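Putative succinylglutamate desuccinylase / aspartoacylase (Shewanella amazonensis, PDB 3FMC) probably acts as a zinc-dependent hydrolase of the succinylglutamate desuccinylase/aspartoacylase family, perhaps acting on ester bonds. Local coordinates at residues 306-320 / 332-346. Residues are numbered along the deposited sequence; the frame is centred on the assembly and turned at random.
Sequences KVGVPMKATDPLVNL and LTVLRLPEDGVPILH
An antiparallel beta hairpin, strands 316-321 and 332-336, pairs Leu320 with Thr333 through Leu320 N to Thr333 O (2.8 Å) and the return bond from Thr333 N. A water bridges Leu320 O and Thr333 OG1. Further along, Leu317 and Val318 both face Leu335 in a classic beta bulge: Leu317 N reaches Leu335 O at 2.8 Å, in the carbonyl plane, while Val318 N gives the same oxygen only a weak bond. Val318 CG2 lies 3.7 Å from Leu335 CD1. Pro316 CB lies alongside Val334 CG1, a methyl that also sits over the centre of one face of the Arg336 guanidinium. With CG swung opposite the backbone N (chi1 -166°), Leu317 packs beside Phe293, Tyr359 and the less certainly placed Leu337; an alanine here would probably open a gap against the two rings. Strand 332-336 edges, within this chain, a four-stranded antiparallel sheet in which 316-321 also pairs with 299-303, whereas 341-346 pairs with 176-184 and 357-363. On the side of the bulge remote from Thr333, residues 312-315 make a type I turn, against which 337-340 is laid. There Asp340 OD1 accepts Ala313 N, in the conformer modelled, at 2.7 Å on its anti side. A single antiparallel bridge then joins Met311 to Gly341, Met311 N to Gly341 O at 2.9 Å. The selenium of Met311, a selenomethionine, rests 3.8 Å from Pro343 CG, and Gly308 N bonds almost straight (170°) to Pro343 O.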
loop_
_atom_site.group_PDB
_atom_site.type_symbol
_atom_site.label_atom_id
_atom_site.label_comp_id
_atom_site.label_asym_id
_atom_site.label_seq_id
_atom_site.Cartn_x
_atom_site.Cartn_y
_atom_site.Cartn_z
ATOM N N LYS C 306 -18.790 -17.045 -16.013
ATOM C CA LYS C 306 -18.084 -16.184 -16.971
ATOM C C LYS C 306 -18.834 -14.859 -17.107
ATOM O O LYS C 306 -20.050 -14.812 -17.195
ATOM C CB LYS C 306 -17.938 -16.865 -18.337
ATOM C CG LYS C 306 -17.175 -18.196 -18.214
ATOM C CD LYS C 306 -15.692 -17.992 -17.924
ATOM C CE LYS C 306 -14.979 -19.283 -17.681
ATOM N NZ LYS C 306 -13.506 -19.082 -17.759
ATOM N N VAL C 307 -18.096 -13.762 -17.099
ATOM C CA VAL C 307 -18.736 -12.458 -17.161
ATOM C C VAL C 307 -19.533 -12.251 -18.466
ATOM O O VAL C 307 -19.100 -12.656 -19.526
ATOM C CB VAL C 307 -17.754 -11.325 -16.937
ATOM C CG1 VAL C 307 -17.139 -11.434 -15.502
ATOM C CG2 VAL C 307 -16.698 -11.283 -18.031
ATOM N N GLY C 308 -20.727 -11.701 -18.338
ATOM C CA GLY C 308 -21.605 -11.458 -19.479
ATOM C C GLY C 308 -22.394 -12.641 -19.976
ATOM O O GLY C 308 -23.059 -12.521 -21.009
ATOM N N VAL C 309 -22.275 -13.786 -19.290
ATOM C CA VAL C 309 -22.965 -15.037 -19.675
ATOM C C VAL C 309 -24.053 -15.328 -18.622
ATOM O O VAL C 309 -23.744 -15.531 -17.444
ATOM C CB VAL C 309 -21.995 -16.212 -19.790
ATOM C CG1 VAL C 309 -22.742 -17.510 -20.169
ATOM C CG2 VAL C 309 -20.910 -15.904 -20.765
ATOM N N PRO C 310 -25.332 -15.305 -19.025
ATOM C CA PRO C 310 -26.391 -15.575 -18.065
ATOM C C PRO C 310 -26.257 -16.925 -17.410
ATOM O O PRO C 310 -25.757 -17.874 -18.032
ATOM C CB PRO C 310 -27.634 -15.556 -18.928
ATOM C CG PRO C 310 -27.279 -14.596 -20.038
ATOM C CD PRO C 310 -25.882 -14.976 -20.357
HETATM N N MSE C 311 -26.681 -17.011 -16.162
HETATM C CA MSE C 311 -26.644 -18.274 -15.449
HETATM C C MSE C 311 -27.835 -18.376 -14.557
HETATM O O MSE C 311 -28.657 -17.426 -14.408
HETATM C CB MSE C 311 -25.304 -18.499 -14.690
HETATM C CG MSE C 311 -24.769 -17.382 -14.016
HETATM SE SE MSE C 311 -23.001 -17.675 -13.118
HETATM C CE MSE C 311 -23.523 -19.090 -11.917
ATOM N N LYS C 312 -27.997 -19.575 -14.026
ATOM C CA LYS C 312 -29.139 -19.850 -13.191
ATOM C C LYS C 312 -28.681 -20.033 -11.772
ATOM O O LYS C 312 -27.506 -20.262 -11.509
ATOM C CB LYS C 312 -29.884 -21.100 -13.681
ATOM C CG LYS C 312 -30.381 -20.966 -15.102
ATOM C CD LYS C 312 -31.422 -22.018 -15.460
ATOM C CE LYS C 312 -30.919 -23.462 -15.197
ATOM N NZ LYS C 312 -31.870 -24.519 -15.699
ATOM N N ALA C 313 -29.583 -20.024 -10.803
ATOM C CA ALA C 313 -29.190 -20.249 -9.391
ATOM C C ALA C 313 -28.491 -21.592 -9.120
ATOM O O ALA C 313 -27.722 -21.732 -8.175
ATOM C CB ALA C 313 -30.404 -20.143 -8.500
ATOM N N THR C 314 -28.772 -22.576 -9.963
ATOM C CA THR C 314 -28.273 -23.925 -9.779
ATOM C C THR C 314 -26.900 -24.094 -10.377
ATOM O O THR C 314 -26.272 -25.154 -10.239
ATOM C CB THR C 314 -29.232 -24.902 -10.456
ATOM O OG1 THR C 314 -29.435 -24.476 -11.807
ATOM C CG2 THR C 314 -30.557 -24.890 -9.745
ATOM N N ASP C 315 -26.422 -23.041 -11.034
ATOM C CA ASP C 315 -25.111 -23.083 -11.644
ATOM C C ASP C 315 -24.022 -22.674 -10.642
ATOM O O ASP C 315 -24.220 -21.782 -9.817
ATOM C CB ASP C 315 -25.021 -22.137 -12.863
ATOM C CG ASP C 315 -25.919 -22.555 -14.024
ATOM O OD1 ASP C 315 -26.231 -23.764 -14.132
ATOM O OD2 ASP C 315 -26.270 -21.665 -14.847
ATOM N N PRO C 316 -22.878 -23.349 -10.710
ATOM C CA PRO C 316 -21.643 -23.048 -9.991
ATOM C C PRO C 316 -21.051 -21.693 -10.369
ATOM O O PRO C 316 -20.801 -21.415 -11.539
ATOM C CB PRO C 316 -20.697 -24.159 -10.438
ATOM C CG PRO C 316 -21.555 -25.216 -10.871
ATOM C CD PRO C 316 -22.691 -24.532 -11.559
ATOM N N LEU C 317 -20.810 -20.877 -9.357
ATOM C CA LEU C 317 -20.227 -19.577 -9.532
ATOM C C LEU C 317 -18.694 -19.670 -9.399
ATOM O O LEU C 317 -17.970 -19.129 -10.239
ATOM C CB LEU C 317 -20.830 -18.635 -8.512
ATOM C CG LEU C 317 -20.630 -17.170 -8.697
ATOM C CD1 LEU C 317 -21.280 -16.724 -10.012
ATOM C CD2 LEU C 317 -21.215 -16.438 -7.460
ATOM N N VAL C 318 -18.212 -20.332 -8.338
ATOM C CA VAL C 318 -16.789 -20.547 -8.123
ATOM C C VAL C 318 -16.545 -21.865 -7.380
ATOM O O VAL C 318 -17.431 -22.393 -6.697
ATOM C CB VAL C 318 -16.067 -19.424 -7.243
ATOM C CG1 VAL C 318 -16.437 -17.977 -7.663
ATOM C CG2 VAL C 318 -16.303 -19.613 -5.726
ATOM N N ASN C 319 -15.336 -22.370 -7.541
ATOM C CA ASN C 319 -14.823 -23.411 -6.671
ATOM C C ASN C 319 -14.016 -22.665 -5.610
ATOM O O ASN C 319 -13.255 -21.759 -5.933
ATOM C CB ASN C 319 -13.957 -24.380 -7.390
ATOM C CG ASN C 319 -14.766 -25.334 -8.235
ATOM O OD1 ASN C 319 -15.848 -25.746 -7.830
ATOM N ND2 ASN C 319 -14.281 -25.635 -9.418
ATOM N N LEU C 320 -14.220 -23.056 -4.366
ATOM C CA LEU C 320 -13.536 -22.490 -3.205
ATOM C C LEU C 320 -12.622 -23.607 -2.648
ATOM O O LEU C 320 -13.089 -24.618 -2.132
ATOM C CB LEU C 320 -14.541 -21.978 -2.183
ATOM C CG LEU C 320 -13.956 -21.212 -0.991
ATOM C CD1 LEU C 320 -13.361 -19.883 -1.466
ATOM C CD2 LEU C 320 -14.987 -21.020 0.124
ATOM N N LEU C 332 -12.691 -28.452 -0.729
ATOM C CA LEU C 332 -13.073 -27.877 -2.036
ATOM C C LEU C 332 -14.571 -27.882 -2.090
ATOM O O LEU C 332 -15.166 -28.949 -2.048
ATOM C CB LEU C 332 -12.504 -28.697 -3.195
ATOM C CG LEU C 332 -12.809 -28.253 -4.636
ATOM C CD1 LEU C 332 -12.155 -26.924 -4.946
ATOM C CD2 LEU C 332 -12.314 -29.282 -5.640
ATOM N N THR C 333 -15.174 -26.698 -2.156
ATOM C CA THR C 333 -16.634 -26.558 -2.210
ATOM C C THR C 333 -17.047 -25.674 -3.383
ATOM O O THR C 333 -16.227 -24.948 -3.947
ATOM C CB THR C 333 -17.176 -26.038 -0.863
ATOM O OG1 THR C 333 -16.587 -24.785 -0.535
ATOM C CG2 THR C 333 -16.783 -27.026 0.272
ATOM N N VAL C 334 -18.317 -25.737 -3.745
ATOM C CA VAL C 334 -18.850 -24.935 -4.862
ATOM C C VAL C 334 -19.763 -23.899 -4.262
ATOM O O VAL C 334 -20.600 -24.218 -3.433
ATOM C CB VAL C 334 -19.661 -25.784 -5.856
ATOM C CG1 VAL C 334 -20.207 -24.935 -6.961
ATOM C CG2 VAL C 334 -18.784 -26.864 -6.418
ATOM N N LEU C 335 -19.547 -22.632 -4.614
ATOM C CA LEU C 335 -20.439 -21.572 -4.196
ATOM C C LEU C 335 -21.334 -21.302 -5.410
ATOM O O LEU C 335 -20.869 -21.304 -6.560
ATOM C CB LEU C 335 -19.689 -20.308 -3.816
ATOM C CG LEU C 335 -18.548 -20.442 -2.810
ATOM C CD1 LEU C 335 -18.032 -19.070 -2.470
ATOM C CD2 LEU C 335 -19.009 -21.185 -1.562
ATOM N N ARG C 336 -22.605 -21.035 -5.129
ATOM C CA ARG C 336 -23.611 -20.803 -6.152
ATOM C C ARG C 336 -24.351 -19.502 -5.967
ATOM O O ARG C 336 -24.461 -18.995 -4.866
ATOM C CB ARG C 336 -24.636 -21.933 -6.138
ATOM C CG ARG C 336 -24.036 -23.289 -6.386
ATOM C CD ARG C 336 -24.999 -24.428 -6.041
ATOM N NE ARG C 336 -24.260 -25.692 -6.015
ATOM C CZ ARG C 336 -23.855 -26.331 -7.103
ATOM N NH1 ARG C 336 -24.103 -25.844 -8.301
ATOM N NH2 ARG C 336 -23.171 -27.457 -6.997
ATOM N N LEU C 337 -24.786 -18.895 -7.070
ATOM C CA LEU C 337 -25.558 -17.651 -6.955
ATOM C C LEU C 337 -26.938 -17.980 -6.409
ATOM O O LEU C 337 -27.505 -19.029 -6.717
ATOM C CB LEU C 337 -25.743 -16.878 -8.258
ATOM C CG LEU C 337 -24.665 -15.927 -8.783
ATOM C CD1 LEU C 337 -25.415 -14.930 -9.645
ATOM C CD2 LEU C 337 -23.906 -15.178 -7.719
ATOM N N PRO C 338 -27.460 -17.087 -5.581
ATOM C CA PRO C 338 -28.765 -17.230 -4.954
ATOM C C PRO C 338 -29.935 -17.059 -5.895
ATOM O O PRO C 338 -31.025 -17.531 -5.612
ATOM C CB PRO C 338 -28.790 -16.083 -3.946
ATOM C CG PRO C 338 -27.380 -15.704 -3.777
ATOM C CD PRO C 338 -26.779 -15.890 -5.087
ATOM N N GLU C 339 -29.708 -16.384 -7.016
ATOM C CA GLU C 339 -30.773 -16.103 -7.950
ATOM C C GLU C 339 -30.223 -16.121 -9.362
ATOM O O GLU C 339 -29.030 -15.894 -9.567
ATOM C CB GLU C 339 -31.357 -14.722 -7.616
ATOM C CG GLU C 339 -32.582 -14.333 -8.411
ATOM C CD GLU C 339 -33.147 -12.991 -8.013
ATOM O OE1 GLU C 339 -32.595 -12.341 -7.100
ATOM O OE2 GLU C 339 -34.156 -12.591 -8.615
ATOM N N ASP C 340 -31.093 -16.400 -10.332
ATOM C CA ASP C 340 -30.722 -16.360 -11.742
ATOM C C ASP C 340 -30.316 -14.908 -12.043
ATOM O O ASP C 340 -30.908 -13.959 -11.531
ATOM C CB ASP C 340 -31.896 -16.664 -12.649
ATOM C CG ASP C 340 -32.427 -18.104 -12.514
ATOM O OD1 ASP C 340 -31.864 -18.938 -11.763
ATOM O OD2 ASP C 340 -33.443 -18.337 -13.183
ATOM N N GLY C 341 -29.309 -14.747 -12.873
ATOM C CA GLY C 341 -28.852 -13.432 -13.242
ATOM C C GLY C 341 -27.698 -13.533 -14.190
ATOM O O GLY C 341 -27.350 -14.635 -14.672
ATOM N N VAL C 342 -27.111 -12.366 -14.473
ATOM C CA VAL C 342 -25.958 -12.252 -15.360
ATOM C C VAL C 342 -24.759 -11.667 -14.594
ATOM O O VAL C 342 -24.792 -10.500 -14.256
ATOM C CB VAL C 342 -26.228 -11.301 -16.560
ATOM C CG1 VAL C 342 -25.008 -11.278 -17.477
ATOM C CG2 VAL C 342 -27.422 -11.796 -17.394
ATOM N N PRO C 343 -23.751 -12.487 -14.313
ATOM C CA PRO C 343 -22.528 -11.974 -13.679
ATOM C C PRO C 343 -21.872 -10.977 -14.626
ATOM O O PRO C 343 -21.664 -11.297 -15.812
ATOM C CB PRO C 343 -21.680 -13.239 -13.472
ATOM C CG PRO C 343 -22.202 -14.207 -14.399
ATOM C CD PRO C 343 -23.668 -13.940 -14.547
ATOM N N ILE C 344 -21.643 -9.755 -14.133
ATOM C CA ILE C 344 -21.024 -8.678 -14.936
ATOM C C ILE C 344 -19.522 -8.613 -14.715
ATOM O O ILE C 344 -18.716 -8.412 -15.641
ATOM C CB ILE C 344 -21.696 -7.297 -14.607
ATOM C CG1 ILE C 344 -23.190 -7.313 -14.979
ATOM C CG2 ILE C 344 -20.969 -6.141 -15.272
ATOM C CD1 ILE C 344 -23.475 -7.736 -16.449
ATOM N N LEU C 345 -19.129 -8.806 -13.462
ATOM C CA LEU C 345 -17.720 -8.657 -13.112
ATOM C C LEU C 345 -17.437 -9.498 -11.874
ATOM O O LEU C 345 -18.355 -9.821 -11.100
ATOM C CB LEU C 345 -17.403 -7.158 -12.862
ATOM C CG LEU C 345 -18.188 -6.409 -11.772
ATOM C CD1 LEU C 345 -17.532 -6.639 -10.370
ATOM C CD2 LEU C 345 -18.350 -4.910 -11.968
ATOM N N HIS C 346 -16.167 -9.824 -11.704
ATOM C CA HIS C 346 -15.702 -10.532 -10.535
ATOM C C HIS C 346 -14.356 -9.974 -10.063
ATOM O O HIS C 346 -13.619 -9.289 -10.789
ATOM C CB HIS C 346 -15.686 -12.073 -10.742
ATOM C CG HIS C 346 -14.606 -12.602 -11.648
ATOM N ND1 HIS C 346 -13.254 -12.521 -11.350
ATOM C CD2 HIS C 346 -14.692 -13.311 -12.802
ATOM C CE1 HIS C 346 -12.563 -13.126 -12.299
ATOM N NE2 HIS C 346 -13.407 -13.644 -13.177
HETATM O O HOH W 1 -14.080 -24.849 0.544
#